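Local coordinates for DNA/pantothenate metabolism flavoprotein (Streptomyces sparsogenes DSM 40356, PDB 7CFU), which binds flavin mononucleotide and probably catalyses the oxidative decarboxylation of a peptide's C-terminal cysteine, at residues Thr55-Gln60 / Pro78-Glu83; Leu24-Cys29 / Val103-Thr108; Thr135-Val140 / Asp161-Val166. All coordinates share one frame; numbering follows the deposited sequence.

Overall arrangement
The three contacts run across one parallel sheet of flavodoxin-like strand order 2-1-3-4-5. Contact 2 lies in its middle, about 1 Å from the centre of the chain, and all its touching residues are buried. Contacts 1 and 3 flank it on opposite sides, mostly buried but with some exposed residues at their rims: contact 1 pairs outermost strand 52-57 with a loop, contact 3 pairs strand 135-139 with outermost strand 164-165. Strand 52-57 borders strand 23-28 of contact 2, whose strand 101-107 borders strand 135-139. Contact 1 has a single backbone bridge, contact 2 adds an indole bond, and contact 3 adds waters. All three reach the same FMN; contact 1 also meets a second through Trp82.

Contact 1 (Thr55-Gln60 / Pro78-Glu83); sequences TVMTAQ and PVTDWE. With FMN (flavin mononucleotide), chain Y; FMN (flavin mononucleotide), chain B.
Two backbone hydrogen bonds join Thr55-Gln60 to Pro78-Glu83: Val79 N gives to Thr55 O at 3.0 Å, and Met57 N gives to Val79 O, also at 3.0 Å. Val79 thus uses both its N-H and its carbonyl, while Val56 between the two grips sends its CA hydrogen to the same Val79 O at 3.2 Å. A third polar link is weak: Thr80 OG1 donates to Met57 O over 3.3 Å, and Thr80 CG2 rests against that same oxygen.

The Pro78 ring lies alongside Thr55 and Met57. The Thr55 hydroxyl packs against it, OG1 3.2 Å from Pro78 CB. The apolar contact is that of Met57: CG sits beside the backbone N (chi1 -58°) and meets Pro78 CB at 3.8 Å, with the sulfur running on past Pro78 CG. Ile70 of helix 67-74 touches both Thr55 and Met57.

In the fold, a single beta bridge fastens the loop after helix 67-74 along strand 52-57, the outermost strand on this side of the parallel sheet in a flavodoxin-like fold; the strand's other edge pairs with Trp26 and Val28.

Flavin contacts occupy the far ends of both segments. Thr58, the N-cap of helix 59-65, caps Ala61 N with OG1 and gives a 2.6 Å hydrogen bond from that atom to phosphate oxygen O2P of the FMN of chain Y. Gln60 NE2 donates to its ribityl O2'. C9 of a second FMN, that of chain B, lies 4.0 Å above one face of the Trp82 ring, offset toward its rim, with ribityl C3' near CZ2; the ring systems are not stacked.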
loop_
_atom_site.group_PDB
_atom_site.type_symbol
_atom_site.label_atom_id
_atom_site.label_comp_id
_atom_site.label_asym_id
_atom_site.label_seq_id
_atom_site.Cartn_x
_atom_site.Cartn_y
_atom_site.Cartn_z
ATOM N N THR A 55 4.166 5.381 30.405
ATOM C CA THR A 55 2.909 5.902 29.883
ATOM C C THR A 55 2.215 4.915 28.947
ATOM O O THR A 55 2.857 4.124 28.249
ATOM C CB THR A 55 3.119 7.218 29.138
ATOM O OG1 THR A 55 4.073 7.023 28.089
ATOM C CG2 THR A 55 3.607 8.307 30.087
ATOM N N VAL A 56 0.884 4.960 28.975
ATOM C CA VAL A 56 0.009 4.246 28.052
ATOM C C VAL A 56 -0.930 5.270 27.428
ATOM O O VAL A 56 -1.573 6.042 28.150
ATOM C CB VAL A 56 -0.798 3.135 28.757
ATOM C CG1 VAL A 56 -1.682 2.385 27.766
ATOM C CG2 VAL A 56 0.117 2.177 29.466
ATOM N N MET A 57 -0.983 5.306 26.096
ATOM C CA MET A 57 -1.868 6.204 25.367
ATOM C C MET A 57 -2.980 5.414 24.689
ATOM O O MET A 57 -2.743 4.331 24.146
ATOM C CB MET A 57 -1.113 7.006 24.304
ATOM C CG MET A 57 0.038 7.842 24.843
ATOM S SD MET A 57 0.745 8.834 23.525
ATOM C CE MET A 57 -0.411 10.195 23.449
ATOM N N THR A 58 -4.198 5.943 24.747
ATOM C CA THR A 58 -5.243 5.413 23.893
ATOM C C THR A 58 -4.910 5.722 22.435
ATOM O O THR A 58 -4.075 6.583 22.133
ATOM C CB THR A 58 -6.606 6.011 24.264
ATOM O OG1 THR A 58 -6.652 7.402 23.898
ATOM C CG2 THR A 58 -6.821 5.886 25.744
ATOM N N ALA A 59 -5.564 4.995 21.522
ATOM C CA ALA A 59 -5.365 5.266 20.101
ATOM C C ALA A 59 -5.725 6.707 19.772
ATOM O O ALA A 59 -5.089 7.337 18.919
ATOM C CB ALA A 59 -6.187 4.296 19.247
ATOM N N GLN A 60 -6.762 7.243 20.431
ATOM C CA GLN A 60 -7.162 8.621 20.171
ATOM C C GLN A 60 -6.134 9.617 20.698
ATOM O O GLN A 60 -5.807 10.597 20.017
ATOM C CB GLN A 60 -8.546 8.892 20.787
ATOM C CG GLN A 60 -9.000 10.330 20.666
ATOM C CD GLN A 60 -9.554 10.665 19.288
ATOM O OE1 GLN A 60 -9.151 10.074 18.283
ATOM N NE2 GLN A 60 -10.498 11.603 19.240
ATOM N N PRO A 78 5.679 5.487 24.844
ATOM C CA PRO A 78 4.372 5.089 25.378
ATOM C C PRO A 78 3.896 3.798 24.730
ATOM O O PRO A 78 4.195 3.506 23.571
ATOM C CB PRO A 78 3.459 6.270 25.021
ATOM C CG PRO A 78 4.129 6.929 23.856
ATOM C CD PRO A 78 5.611 6.739 24.070
ATOM N N VAL A 79 3.170 3.008 25.500
ATOM C CA VAL A 79 2.533 1.802 24.988
ATOM C C VAL A 79 1.144 2.162 24.475
ATOM O O VAL A 79 0.349 2.776 25.196
ATOM C CB VAL A 79 2.451 0.728 26.085
ATOM C CG1 VAL A 79 1.620 -0.460 25.619
ATOM C CG2 VAL A 79 3.857 0.299 26.505
ATOM N N THR A 80 0.841 1.783 23.230
ATOM C CA THR A 80 -0.521 1.948 22.727
ATOM C C THR A 80 -1.089 0.641 22.199
ATOM O O THR A 80 -2.235 0.293 22.488
ATOM C CB THR A 80 -0.592 3.014 21.627
ATOM O OG1 THR A 80 -0.144 4.265 22.144
ATOM C CG2 THR A 80 -2.030 3.170 21.138
ATOM N N ASP A 81 -0.321 -0.074 21.394
ATOM C CA ASP A 81 -0.760 -1.346 20.850
ATOM C C ASP A 81 -0.133 -2.499 21.625
ATOM O O ASP A 81 0.929 -2.359 22.236
ATOM C CB ASP A 81 -0.423 -1.438 19.365
ATOM C CG ASP A 81 -1.244 -0.471 18.533
ATOM O OD1 ASP A 81 -2.487 -0.561 18.585
ATOM O OD2 ASP A 81 -0.654 0.401 17.867
ATOM N N TRP A 82 -0.823 -3.637 21.606
ATOM C CA TRP A 82 -0.316 -4.844 22.250
ATOM C C TRP A 82 1.090 -5.199 21.776
ATOM O O TRP A 82 1.895 -5.718 22.558
ATOM C CB TRP A 82 -1.287 -5.990 21.997
ATOM C CG TRP A 82 -2.652 -5.683 22.519
ATOM C CD1 TRP A 82 -3.730 -5.242 21.802
ATOM C CD2 TRP A 82 -3.076 -5.743 23.882
ATOM N NE1 TRP A 82 -4.808 -5.049 22.632
ATOM C CE2 TRP A 82 -4.432 -5.343 23.916
ATOM C CE3 TRP A 82 -2.446 -6.110 25.077
ATOM C CZ2 TRP A 82 -5.167 -5.302 25.099
ATOM C CZ3 TRP A 82 -3.176 -6.065 26.253
ATOM C CH2 TRP A 82 -4.526 -5.668 26.255
ATOM N N GLU A 83 1.410 -4.910 20.511
ATOM C CA GLU A 83 2.731 -5.212 19.971
ATOM C C GLU A 83 3.847 -4.449 20.679
ATOM O O GLU A 83 5.020 -4.806 20.516
ATOM C CB GLU A 83 2.776 -4.914 18.467
ATOM C CG GLU A 83 1.886 -5.808 17.601
ATOM C CD GLU A 83 0.429 -5.346 17.510
ATOM O OE1 GLU A 83 -0.052 -4.626 18.414
ATOM O OE2 GLU A 83 -0.237 -5.709 16.518
HETATM N N1 FMN Y . -13.587 13.863 25.063
HETATM C C2 FMN Y . -13.674 14.111 26.412
HETATM O O2 FMN Y . -14.373 13.386 27.103
HETATM N N3 FMN Y . -12.969 15.150 26.983
HETATM C C4 FMN Y . -12.184 15.963 26.191
HETATM O O4 FMN Y . -11.565 16.896 26.701
HETATM C C4A FMN Y . -12.106 15.724 24.825
HETATM N N5 FMN Y . -11.320 16.519 24.021
HETATM C C5A FMN Y . -11.228 16.260 22.668
HETATM C C6 FMN Y . -10.435 17.073 21.875
HETATM C C7 FMN Y . -10.338 16.821 20.514
HETATM C C7M FMN Y . -9.470 17.702 19.652
HETATM C C8 FMN Y . -11.045 15.767 19.945
HETATM C C8M FMN Y . -10.932 15.520 18.460
HETATM C C9 FMN Y . -11.848 14.953 20.741
HETATM C C9A FMN Y . -11.939 15.203 22.106
HETATM N N10 FMN Y . -12.738 14.414 22.920
HETATM C C10 FMN Y . -12.807 14.664 24.269
HETATM C "C1'" FMN Y . -13.505 13.265 22.353
HETATM C "C2'" FMN Y . -12.698 11.998 22.580
HETATM O "O2'" FMN Y . -11.414 12.126 21.985
HETATM C "C3'" FMN Y . -13.482 10.799 22.049
HETATM O "O3'" FMN Y . -14.599 10.567 22.882
HETATM C "C4'" FMN Y . -12.622 9.533 21.910
HETATM O "O4'" FMN Y . -13.408 8.483 21.376
HETATM C "C5'" FMN Y . -12.049 9.103 23.248
HETATM O "O5'" FMN Y . -11.092 8.082 23.036
HETATM P P FMN Y . -10.280 7.448 24.265
HETATM O O1P FMN Y . -10.033 5.986 23.979
HETATM O O2P FMN Y . -9.037 8.252 24.437
HETATM O O3P FMN Y . -11.070 7.518 25.558
HETATM N N1 FMN B . -7.875 -10.514 28.561
HETATM C C2 FMN B . -8.657 -11.306 29.371
HETATM O O2 FMN B . -9.664 -10.827 29.894
HETATM N N3 FMN B . -8.305 -12.632 29.590
HETATM C C4 FMN B . -7.166 -13.169 29.008
HETATM O O4 FMN B . -6.847 -14.349 29.214
HETATM C C4A FMN B . -6.379 -12.369 28.187
HETATM N N5 FMN B . -5.243 -12.887 27.588
HETATM C C5A FMN B . -4.473 -12.092 26.769
HETATM C C6 FMN B . -3.339 -12.622 26.167
HETATM C C7 FMN B . -2.554 -11.822 25.342
HETATM C C7M FMN B . -1.319 -12.391 24.692
HETATM C C8 FMN B . -2.907 -10.496 25.112
HETATM C C8M FMN B . -2.040 -9.655 24.218
HETATM C C9 FMN B . -4.049 -9.958 25.720
HETATM C C9A FMN B . -4.836 -10.762 26.546
HETATM N N10 FMN B . -5.973 -10.250 27.160
HETATM C C10 FMN B . -6.743 -11.042 27.969
HETATM C "C1'" FMN B . -6.400 -8.831 26.936
HETATM C "C2'" FMN B . -7.453 -8.852 25.837
HETATM O "O2'" FMN B . -6.877 -9.382 24.649
HETATM C "C3'" FMN B . -7.989 -7.433 25.632
HETATM O "O3'" FMN B . -8.770 -7.043 26.741
HETATM C "C4'" FMN B . -8.800 -7.321 24.347
HETATM O "O4'" FMN B . -9.235 -5.984 24.170
HETATM C "C5'" FMN B . -10.014 -8.231 24.371
HETATM O "O5'" FMN B . -10.525 -8.221 23.057
HETATM P P FMN B . -11.825 -9.070 22.661
HETATM O O1P FMN B . -12.606 -8.328 21.586
HETATM O O2P FMN B . -11.358 -10.417 22.152
HETATM O O3P FMN B . -12.680 -9.277 23.894
#

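Contact 2 (Leu24-Cys29 / Val103-Thr108); sequences LLWGVC and VILPAT. With FMN (flavin mononucleotide), chain Y.
Val103 O is held twice, by Gly27 N at 2.7 Å and by the CA hydrogen of Trp26, whose CA is 3.2 Å away. Leu105 O takes the indole N-H of Trp26 at 2.8 Å from NE1, in the carbonyl plane on a lone pair and only 11° out of the ring plane, a nearly straight bond that fixes how the indole is turned. The ring gets there because CG stands opposite the backbone N (chi1 180°) and chi2 is near zero, which swings the pyrrole edge over to the neighbouring strand. Leu105 CB packs 3.8 Å from NE1. With a phenylalanine here, the carbonyl of Leu105 would probably lose its indole donor and the ring would be freer to turn.

Strands 24-28 and 103-105 run parallel, joined also by backbone bonds from Val103 N to Leu25 O and Leu105 N to Gly27 O. Beyond the cis peptide before Pro106, Cys29 N still bonds to Pro106 O at 3.0 Å. Gly27 lies against Ile104, where a CB would collide with CD1. Leu24 CD1 meets Val103 CG2 at 3.6 Å, and helix 37-48 covers the indole.

These are the central strand of the sheet and its neighbour, and their C-terminal ends open onto the flavin. Thr108 OG1 gives a 2.6 Å hydrogen bond to O3P of the FMN of chain Y and also caps Phe111 N, while Thr108 CG2 lies 3.7 Å from Cys29 CB. The phosphate is thus met by a helix N-cap hydroxyl, where the helix start is likely to add to the pull on its negative charge.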
loop_
_atom_site.group_PDB
_atom_site.type_symbol
_atom_site.label_atom_id
_atom_site.label_comp_id
_atom_site.label_asym_id
_atom_site.label_seq_id
_atom_site.Cartn_x
_atom_site.Cartn_y
_atom_site.Cartn_z
ATOM N N LEU A 24 5.296 4.770 38.779
ATOM C CA LEU A 24 4.075 5.458 38.380
ATOM C C LEU A 24 3.710 5.070 36.952
ATOM O O LEU A 24 4.468 5.346 36.016
ATOM C CB LEU A 24 4.249 6.972 38.506
ATOM C CG LEU A 24 3.143 7.865 37.958
ATOM C CD1 LEU A 24 1.846 7.596 38.697
ATOM C CD2 LEU A 24 3.543 9.314 38.119
ATOM N N LEU A 25 2.555 4.428 36.787
ATOM C CA LEU A 25 1.987 4.148 35.475
ATOM C C LEU A 25 0.947 5.216 35.154
ATOM O O LEU A 25 0.032 5.458 35.948
ATOM C CB LEU A 25 1.362 2.754 35.428
ATOM C CG LEU A 25 0.864 2.277 34.060
ATOM C CD1 LEU A 25 1.985 2.243 33.039
ATOM C CD2 LEU A 25 0.215 0.915 34.191
ATOM N N TRP A 26 1.074 5.829 33.983
ATOM C CA TRP A 26 0.342 7.043 33.629
ATOM C C TRP A 26 -0.403 6.834 32.312
ATOM O O TRP A 26 0.223 6.756 31.250
ATOM C CB TRP A 26 1.320 8.211 33.543
ATOM C CG TRP A 26 0.758 9.534 33.188
ATOM C CD1 TRP A 26 -0.551 9.854 32.972
ATOM C CD2 TRP A 26 1.506 10.735 32.979
ATOM N NE1 TRP A 26 -0.661 11.185 32.635
ATOM C CE2 TRP A 26 0.586 11.749 32.643
ATOM C CE3 TRP A 26 2.864 11.054 33.057
ATOM C CZ2 TRP A 26 0.981 13.056 32.384
ATOM C CZ3 TRP A 26 3.253 12.351 32.799
ATOM C CH2 TRP A 26 2.315 13.336 32.467
ATOM N N GLY A 27 -1.732 6.761 32.372
ATOM C CA GLY A 27 -2.547 6.623 31.166
ATOM C C GLY A 27 -3.025 7.964 30.628
ATOM O O GLY A 27 -3.461 8.830 31.384
ATOM N N VAL A 28 -2.995 8.105 29.298
ATOM C CA VAL A 28 -3.342 9.359 28.628
ATOM C C VAL A 28 -4.462 9.081 27.632
ATOM O O VAL A 28 -4.313 8.240 26.738
ATOM C CB VAL A 28 -2.138 9.998 27.909
ATOM C CG1 VAL A 28 -2.557 11.300 27.246
ATOM C CG2 VAL A 28 -0.985 10.255 28.868
ATOM N N CYS A 29 -5.576 9.792 27.778
ATOM C CA CYS A 29 -6.708 9.636 26.873
ATOM C C CYS A 29 -6.783 10.826 25.920
ATOM O O CYS A 29 -6.115 11.846 26.101
ATOM C CB CYS A 29 -8.010 9.492 27.664
ATOM S SG CYS A 29 -8.003 8.135 28.851
ATOM N N VAL A 103 -2.208 6.535 37.341
ATOM C CA VAL A 103 -2.817 7.841 37.126
ATOM C C VAL A 103 -3.350 7.894 35.702
ATOM O O VAL A 103 -2.603 7.660 34.744
ATOM C CB VAL A 103 -1.813 8.982 37.368
ATOM C CG1 VAL A 103 -2.409 10.310 36.915
ATOM C CG2 VAL A 103 -1.402 9.033 38.838
ATOM N N ILE A 104 -4.627 8.226 35.564
ATOM C CA ILE A 104 -5.253 8.463 34.273
ATOM C C ILE A 104 -5.447 9.968 34.148
ATOM O O ILE A 104 -6.313 10.550 34.816
ATOM C CB ILE A 104 -6.584 7.713 34.144
ATOM C CG1 ILE A 104 -6.447 6.284 34.666
ATOM C CG2 ILE A 104 -7.059 7.710 32.702
ATOM C CD1 ILE A 104 -5.486 5.448 33.871
ATOM N N LEU A 105 -4.638 10.607 33.301
ATOM C CA LEU A 105 -4.639 12.064 33.233
ATOM C C LEU A 105 -4.137 12.524 31.870
ATOM O O LEU A 105 -2.962 12.319 31.546
ATOM C CB LEU A 105 -3.757 12.646 34.350
ATOM C CG LEU A 105 -3.711 14.159 34.607
ATOM C CD1 LEU A 105 -3.207 14.414 36.024
ATOM C CD2 LEU A 105 -2.858 14.932 33.590
ATOM N N PRO A 106 -4.973 13.173 31.055
ATOM C CA PRO A 106 -6.402 13.373 31.295
ATOM C C PRO A 106 -7.192 12.119 30.965
ATOM O O PRO A 106 -6.774 11.325 30.121
ATOM C CB PRO A 106 -6.766 14.491 30.324
ATOM C CG PRO A 106 -5.835 14.247 29.159
ATOM C CD PRO A 106 -4.535 13.788 29.787
ATOM N N ALA A 107 -8.318 11.935 31.631
ATOM C CA ALA A 107 -9.253 10.881 31.282
ATOM C C ALA A 107 -10.391 11.488 30.477
ATOM O O ALA A 107 -10.801 12.624 30.725
ATOM C CB ALA A 107 -9.795 10.183 32.529
ATOM N N THR A 108 -10.879 10.742 29.497
ATOM C CA THR A 108 -12.054 11.167 28.757
ATOM C C THR A 108 -13.309 10.676 29.461
ATOM O O THR A 108 -13.259 9.782 30.309
ATOM C CB THR A 108 -12.026 10.605 27.344
ATOM O OG1 THR A 108 -11.733 9.207 27.434
ATOM C CG2 THR A 108 -10.962 11.322 26.500
HETATM N N1 FMN Y . -13.587 13.863 25.063
HETATM C C2 FMN Y . -13.674 14.111 26.412
HETATM O O2 FMN Y . -14.373 13.386 27.103
HETATM N N3 FMN Y . -12.969 15.150 26.983
HETATM C C4 FMN Y . -12.184 15.963 26.191
HETATM O O4 FMN Y . -11.565 16.896 26.701
HETATM C C4A FMN Y . -12.106 15.724 24.825
HETATM N N5 FMN Y . -11.320 16.519 24.021
HETATM C C5A FMN Y . -11.228 16.260 22.668
HETATM C C6 FMN Y . -10.435 17.073 21.875
HETATM C C7 FMN Y . -10.338 16.821 20.514
HETATM C C7M FMN Y . -9.470 17.702 19.652
HETATM C C8 FMN Y . -11.045 15.767 19.945
HETATM C C8M FMN Y . -10.932 15.520 18.460
HETATM C C9 FMN Y . -11.848 14.953 20.741
HETATM C C9A FMN Y . -11.939 15.203 22.106
HETATM N N10 FMN Y . -12.738 14.414 22.920
HETATM C C10 FMN Y . -12.807 14.664 24.269
HETATM C "C1'" FMN Y . -13.505 13.265 22.353
HETATM C "C2'" FMN Y . -12.698 11.998 22.580
HETATM O "O2'" FMN Y . -11.414 12.126 21.985
HETATM C "C3'" FMN Y . -13.482 10.799 22.049
HETATM O "O3'" FMN Y . -14.599 10.567 22.882
HETATM C "C4'" FMN Y . -12.622 9.533 21.910
HETATM O "O4'" FMN Y . -13.408 8.483 21.376
HETATM C "C5'" FMN Y . -12.049 9.103 23.248
HETATM O "O5'" FMN Y . -11.092 8.082 23.036
HETATM P P FMN Y . -10.280 7.448 24.265
HETATM O O1P FMN Y . -10.033 5.986 23.979
HETATM O O2P FMN Y . -9.037 8.252 24.437
HETATM O O3P FMN Y . -11.070 7.518 25.558
#

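Contact 3 (Thr135-Val140 / Asp161-Val166); sequences TVIAPV and DGYRIV. With FMN (flavin mononucleotide), chain Y.
Ile165 and Ile137 both carry CG1 opposite the carbonyl carbon, and the turn at chi2 (-64°) brings Ile165 CD1 onto Ile137, 3.6 Å from CB, the two side chains lying alongside and pointing the same way. Ile137 stays extended at chi2 (171°), which carries its own CD1 on to Tyr163 CD1 at 3.9 Å. Ile165 CG2 touches the Pro139 ring, the two side chains crossing at about a right angle, while Val155 and Leu158 of helix 149-160 cover Ile165. Thr135 and Tyr163 also lie side by side: the methyl CG2 of Thr135 comes up to the edge of the phenol ring, in its plane, 3.5 Å from CD1. Thr135 OG1 itself bonds to Cys133 O.

On the opposite face of the sheet, Val136 CG1 meets Val166 CG2 at 3.9 Å, the pair backed by Ala190 of helix 187-199.

This is an outer pair of the parallel sheet, at the end opposite strand 52-57: strand 135-139 leads through helix 149-160, with a Schellman motif at Gly162, to the short last strand 164-165, a beta-alpha-beta crossover. The backbone register is set by Arg164 N to Thr135 O, Ile137 N to Arg164 O and Val166 N to Ile137 O, the last two at 2.8 Å and the first longer.

Pro139 has no N-H to offer Val166 O, and its CD instead packs 3.2 Å from that oxygen. A water bridges onward, donating to Val166 O at 2.7 Å and to Pro139 O. At the end of strand 135-139, Val140 O accepts the N3 hydrogen of the FMN of chain Y, with N3 2.6 Å away, a bond to the pyrimidine side of the isoalloxazine.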
loop_
_atom_site.group_PDB
_atom_site.type_symbol
_atom_site.label_atom_id
_atom_site.label_comp_id
_atom_site.label_asym_id
_atom_site.label_seq_id
_atom_site.Cartn_x
_atom_site.Cartn_y
_atom_site.Cartn_z
ATOM N N THR A 135 -5.106 4.418 42.594
ATOM C CA THR A 135 -5.417 4.910 41.258
ATOM C C THR A 135 -6.113 6.260 41.335
ATOM O O THR A 135 -7.103 6.416 42.058
ATOM C CB THR A 135 -6.298 3.904 40.503
ATOM O OG1 THR A 135 -5.631 2.636 40.452
ATOM C CG2 THR A 135 -6.570 4.384 39.076
ATOM N N VAL A 136 -5.610 7.218 40.564
ATOM C CA VAL A 136 -6.183 8.553 40.454
ATOM C C VAL A 136 -6.659 8.759 39.022
ATOM O O VAL A 136 -5.890 8.558 38.076
ATOM C CB VAL A 136 -5.156 9.632 40.843
ATOM C CG1 VAL A 136 -5.727 11.023 40.610
ATOM C CG2 VAL A 136 -4.691 9.437 42.297
ATOM N N ILE A 137 -7.913 9.187 38.868
ATOM C CA ILE A 137 -8.527 9.460 37.570
ATOM C C ILE A 137 -8.896 10.936 37.531
ATOM O O ILE A 137 -9.656 11.416 38.386
ATOM C CB ILE A 137 -9.765 8.573 37.330
ATOM C CG1 ILE A 137 -9.387 7.096 37.415
ATOM C CG2 ILE A 137 -10.462 8.907 36.026
ATOM C CD1 ILE A 137 -10.584 6.172 37.416
ATOM N N ALA A 138 -8.379 11.652 36.532
ATOM C CA ALA A 138 -8.587 13.093 36.386
ATOM C C ALA A 138 -9.299 13.354 35.065
ATOM O O ALA A 138 -8.656 13.674 34.050
ATOM C CB ALA A 138 -7.269 13.859 36.463
ATOM N N PRO A 139 -10.625 13.244 35.044
ATOM C CA PRO A 139 -11.370 13.437 33.794
ATOM C C PRO A 139 -11.423 14.899 33.380
ATOM O O PRO A 139 -11.385 15.805 34.215
ATOM C CB PRO A 139 -12.772 12.916 34.130
ATOM C CG PRO A 139 -12.883 13.071 35.614
ATOM C CD PRO A 139 -11.494 12.823 36.155
ATOM N N VAL A 140 -11.490 15.121 32.066
ATOM C CA VAL A 140 -11.679 16.452 31.495
ATOM C C VAL A 140 -12.702 16.368 30.374
ATOM O O VAL A 140 -12.636 15.471 29.528
ATOM C CB VAL A 140 -10.366 17.053 30.977
ATOM C CG1 VAL A 140 -10.615 18.450 30.442
ATOM C CG2 VAL A 140 -9.319 17.081 32.082
ATOM N N ASP A 161 -16.171 2.021 43.681
ATOM C CA ASP A 161 -15.208 0.958 43.435
ATOM C C ASP A 161 -13.830 1.259 44.003
ATOM O O ASP A 161 -12.934 0.419 43.879
ATOM C CB ASP A 161 -15.113 0.685 41.931
ATOM C CG ASP A 161 -16.362 0.025 41.384
ATOM O OD1 ASP A 161 -17.193 -0.436 42.202
ATOM O OD2 ASP A 161 -16.526 -0.018 40.141
ATOM N N GLY A 162 -13.635 2.421 44.617
ATOM C CA GLY A 162 -12.368 2.750 45.241
ATOM C C GLY A 162 -11.460 3.667 44.454
ATOM O O GLY A 162 -10.330 3.909 44.890
ATOM N N TYR A 163 -11.913 4.202 43.323
ATOM C CA TYR A 163 -11.088 5.096 42.524
ATOM C C TYR A 163 -11.234 6.535 43.014
ATOM O O TYR A 163 -12.325 6.972 43.391
ATOM C CB TYR A 163 -11.455 4.981 41.038
ATOM C CG TYR A 163 -11.082 3.628 40.448
ATOM C CD1 TYR A 163 -9.788 3.378 39.990
ATOM C CD2 TYR A 163 -12.011 2.595 40.379
ATOM C CE1 TYR A 163 -9.431 2.141 39.467
ATOM C CE2 TYR A 163 -11.663 1.346 39.862
ATOM C CZ TYR A 163 -10.373 1.131 39.403
ATOM O OH TYR A 163 -10.022 -0.094 38.885
ATOM N N ARG A 164 -10.117 7.258 43.021
ATOM C CA ARG A 164 -10.087 8.675 43.363
ATOM C C ARG A 164 -10.304 9.496 42.099
ATOM O O ARG A 164 -9.484 9.453 41.172
ATOM C CB ARG A 164 -8.750 9.017 44.022
ATOM C CG ARG A 164 -8.473 10.490 44.338
ATOM C CD ARG A 164 -9.230 11.037 45.547
ATOM N NE ARG A 164 -8.716 12.356 45.919
ATOM C CZ ARG A 164 -9.106 13.511 45.388
ATOM N NH1 ARG A 164 -10.039 13.543 44.443
ATOM N NH2 ARG A 164 -8.552 14.643 45.804
ATOM N N ILE A 165 -11.401 10.243 42.063
ATOM C CA ILE A 165 -11.761 11.058 40.912
ATOM C C ILE A 165 -11.440 12.513 41.226
ATOM O O ILE A 165 -11.926 13.065 42.221
ATOM C CB ILE A 165 -13.244 10.887 40.557
ATOM C CG1 ILE A 165 -13.570 9.409 40.371
ATOM C CG2 ILE A 165 -13.594 11.699 39.315
ATOM C CD1 ILE A 165 -12.845 8.758 39.213
ATOM N N VAL A 166 -10.637 13.141 40.373
ATOM C CA VAL A 166 -10.362 14.569 40.450
ATOM C C VAL A 166 -11.272 15.248 39.443
ATOM O O VAL A 166 -11.032 15.174 38.234
ATOM C CB VAL A 166 -8.889 14.893 40.167
ATOM C CG1 VAL A 166 -8.676 16.406 40.197
ATOM C CG2 VAL A 166 -7.985 14.189 41.172
HETATM N N1 FMN Y . -13.587 13.863 25.063
HETATM C C2 FMN Y . -13.674 14.111 26.412
HETATM O O2 FMN Y . -14.373 13.386 27.103
HETATM N N3 FMN Y . -12.969 15.150 26.983
HETATM C C4 FMN Y . -12.184 15.963 26.191
HETATM O O4 FMN Y . -11.565 16.896 26.701
HETATM C C4A FMN Y . -12.106 15.724 24.825
HETATM N N5 FMN Y . -11.320 16.519 24.021
HETATM C C5A FMN Y . -11.228 16.260 22.668
HETATM C C6 FMN Y . -10.435 17.073 21.875
HETATM C C7 FMN Y . -10.338 16.821 20.514
HETATM C C7M FMN Y . -9.470 17.702 19.652
HETATM C C8 FMN Y . -11.045 15.767 19.945
HETATM C C8M FMN Y . -10.932 15.520 18.460
HETATM C C9 FMN Y . -11.848 14.953 20.741
HETATM C C9A FMN Y . -11.939 15.203 22.106
HETATM N N10 FMN Y . -12.738 14.414 22.920
HETATM C C10 FMN Y . -12.807 14.664 24.269
HETATM C "C1'" FMN Y . -13.505 13.265 22.353
HETATM C "C2'" FMN Y . -12.698 11.998 22.580
HETATM O "O2'" FMN Y . -11.414 12.126 21.985
HETATM C "C3'" FMN Y . -13.482 10.799 22.049
HETATM O "O3'" FMN Y . -14.599 10.567 22.882
HETATM C "C4'" FMN Y . -12.622 9.533 21.910
HETATM O "O4'" FMN Y . -13.408 8.483 21.376
HETATM C "C5'" FMN Y . -12.049 9.103 23.248
HETATM O "O5'" FMN Y . -11.092 8.082 23.036
HETATM P P FMN Y . -10.280 7.448 24.265
HETATM O O1P FMN Y . -10.033 5.986 23.979
HETATM O O2P FMN Y . -9.037 8.252 24.437
HETATM O O3P FMN Y . -11.070 7.518 25.558
HETATM O O HOH W 1 -7.481 2.472 43.773
HETATM O O HOH W 2 -10.000 16.656 36.243
#